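Local coordinates for major pilin protein fimA (Silicibacter pomeroyi, PDB 2IMH), which is of unknown function and belongs to the DUF1028 family, at residues A[140-143]-A[144-148]. Residues are numbered along the deposited sequence; the frame is centred on the assembly and turned at random.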
loop_
_atom_site.group_PDB
_atom_site.type_symbol
_atom_site.label_atom_id
_atom_site.label_comp_id
_atom_site.label_asym_id
_atom_site.label_seq_id
_atom_site.Cartn_x
_atom_site.Cartn_y
_atom_site.Cartn_z
ATOM N N LEU A 140 6.508 -13.705 8.665
ATOM C CA LEU A 140 7.468 -13.470 7.593
ATOM C C LEU A 140 7.947 -12.012 7.611
ATOM O O LEU A 140 7.496 -11.224 8.448
ATOM C CB LEU A 140 6.852 -13.838 6.240
ATOM C CG LEU A 140 6.314 -15.269 6.091
ATOM C CD1 LEU A 140 5.764 -15.484 4.686
ATOM C CD2 LEU A 140 7.372 -16.327 6.438
ATOM N N THR A 141 8.870 -11.675 6.711
ATOM C CA THR A 141 9.356 -10.296 6.562
ATOM C C THR A 141 8.169 -9.412 6.167
ATOM O O THR A 141 7.219 -9.902 5.555
ATOM C CB THR A 141 10.468 -10.192 5.482
ATOM O OG1 THR A 141 9.938 -10.540 4.198
ATOM C CG2 THR A 141 11.638 -11.119 5.793
ATOM N N PHE A 142 8.226 -8.134 6.545
ATOM C CA PHE A 142 7.131 -7.172 6.325
ATOM C C PHE A 142 6.528 -7.272 4.926
ATOM O O PHE A 142 5.309 -7.390 4.772
ATOM C CB PHE A 142 7.667 -5.766 6.586
ATOM C CG PHE A 142 6.655 -4.657 6.443
ATOM C CD1 PHE A 142 5.472 -4.664 7.169
ATOM C CD2 PHE A 142 6.931 -3.567 5.644
ATOM C CE1 PHE A 142 4.569 -3.607 7.065
ATOM C CE2 PHE A 142 6.032 -2.501 5.536
ATOM C CZ PHE A 142 4.851 -2.531 6.231
ATOM N N GLU A 143 7.384 -7.246 3.908
ATOM C CA GLU A 143 6.919 -7.290 2.512
ATOM C C GLU A 143 6.135 -8.558 2.186
ATOM O O GLU A 143 5.145 -8.509 1.460
ATOM C CB GLU A 143 8.108 -7.169 1.567
ATOM C CG GLU A 143 8.837 -5.835 1.678
ATOM C CD GLU A 143 9.855 -5.750 2.818
ATOM O OE1 GLU A 143 10.021 -6.714 3.605
ATOM O OE2 GLU A 143 10.504 -4.688 2.922
ATOM N N ARG A 144 6.589 -9.690 2.718
ATOM C CA ARG A 144 5.919 -10.962 2.489
ATOM C C ARG A 144 4.602 -11.050 3.242
ATOM O O ARG A 144 3.708 -11.785 2.827
ATOM C CB ARG A 144 6.832 -12.151 2.847
ATOM C CG ARG A 144 8.041 -12.296 1.922
ATOM C CD ARG A 144 8.961 -13.446 2.399
ATOM N NE ARG A 144 8.344 -14.754 2.142
ATOM C CZ ARG A 144 8.746 -15.920 2.657
ATOM N NH1 ARG A 144 9.795 -15.986 3.482
ATOM N NH2 ARG A 144 8.089 -17.038 2.339
ATOM N N ARG A 145 4.490 -10.305 4.345
ATOM C CA ARG A 145 3.231 -10.218 5.095
ATOM C C ARG A 145 2.186 -9.500 4.250
ATOM O O ARG A 145 1.026 -9.913 4.196
ATOM C CB ARG A 145 3.439 -9.486 6.428
ATOM C CG ARG A 145 3.793 -10.412 7.583
ATOM C CD ARG A 145 4.860 -9.844 8.499
ATOM N NE ARG A 145 4.502 -8.591 9.167
ATOM C CZ ARG A 145 5.395 -7.755 9.690
ATOM N NH1 ARG A 145 5.003 -6.639 10.279
ATOM N NH2 ARG A 145 6.689 -8.029 9.616
ATOM N N LEU A 146 2.617 -8.423 3.583
ATOM C CA LEU A 146 1.740 -7.678 2.679
ATOM C C LEU A 146 1.286 -8.581 1.550
ATOM O O LEU A 146 0.100 -8.643 1.234
ATOM C CB LEU A 146 2.440 -6.427 2.136
ATOM C CG LEU A 146 2.735 -5.310 3.153
ATOM C CD1 LEU A 146 3.668 -4.276 2.522
ATOM C CD2 LEU A 146 1.443 -4.651 3.686
ATOM N N LEU A 147 2.223 -9.331 0.967
ATOM C CA LEU A 147 1.859 -10.279 -0.098
ATOM C C LEU A 147 0.871 -11.339 0.394
ATOM O O LEU A 147 -0.098 -11.661 -0.300
ATOM C CB LEU A 147 3.104 -10.926 -0.711
ATOM C CG LEU A 147 3.976 -10.022 -1.591
ATOM C CD1 LEU A 147 5.344 -10.664 -1.889
ATOM C CD2 LEU A 147 3.269 -9.642 -2.901
ATOM N N ALA A 148 1.122 -11.875 1.584
ATOM C CA ALA A 148 0.245 -12.878 2.194
ATOM C C ALA A 148 -1.183 -12.330 2.319
ATOM O O ALA A 148 -2.163 -13.041 2.067
ATOM C CB ALA A 148 0.770 -13.286 3.543
HETATM O O HOH W 1 10.402 -14.077 5.302
#
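R145 N gives its hydrogen to T141 O at 3.0 Å, closing the first turn of helix 142-155; L146 N to F142 O and L147 N to E143 O continue the i to i+4 bonding. T141 holds the N-cap position, where threonine is common because its hydroxyl can accept from N-H groups of the first turn; here OG1 packs on the aliphatic part of R144, 3.4 Å from CG.

R144 folds back on L140 and T141, R145 on L140 and F142. R144 bends at chi3 (72°) and brings its guanidinium across L140, whose CD1 sits over one face near the rim, 3.6 Å from R144 CZ. A water accepts from both R144 NH1 and T141 N, tying the guanidinium to the backbone of the cap. In one of two modelled conformers, and so with some doubt, R145 NH2 makes a weak bond (3.5 Å) to L140 O, F142 CD1 lies over one guanidinium face, and NH1 has a weak ion pair with D11.

Apolar packing falls to F142 and L146. With F142 CG anti to the backbone N (chi1 -178°), L146 CD1 lies over one face of the ring, toward the rim, 4.2 Å from F142 CE2. Both side chains also meet F135 and V170, joining the helix to helix 126-137 and strand 165-172.

The chemistry is that of an amphipathic helix start: R144 spreads over L140 and T141 at the exposed cap, while F142 and L146 are buried against the sheet.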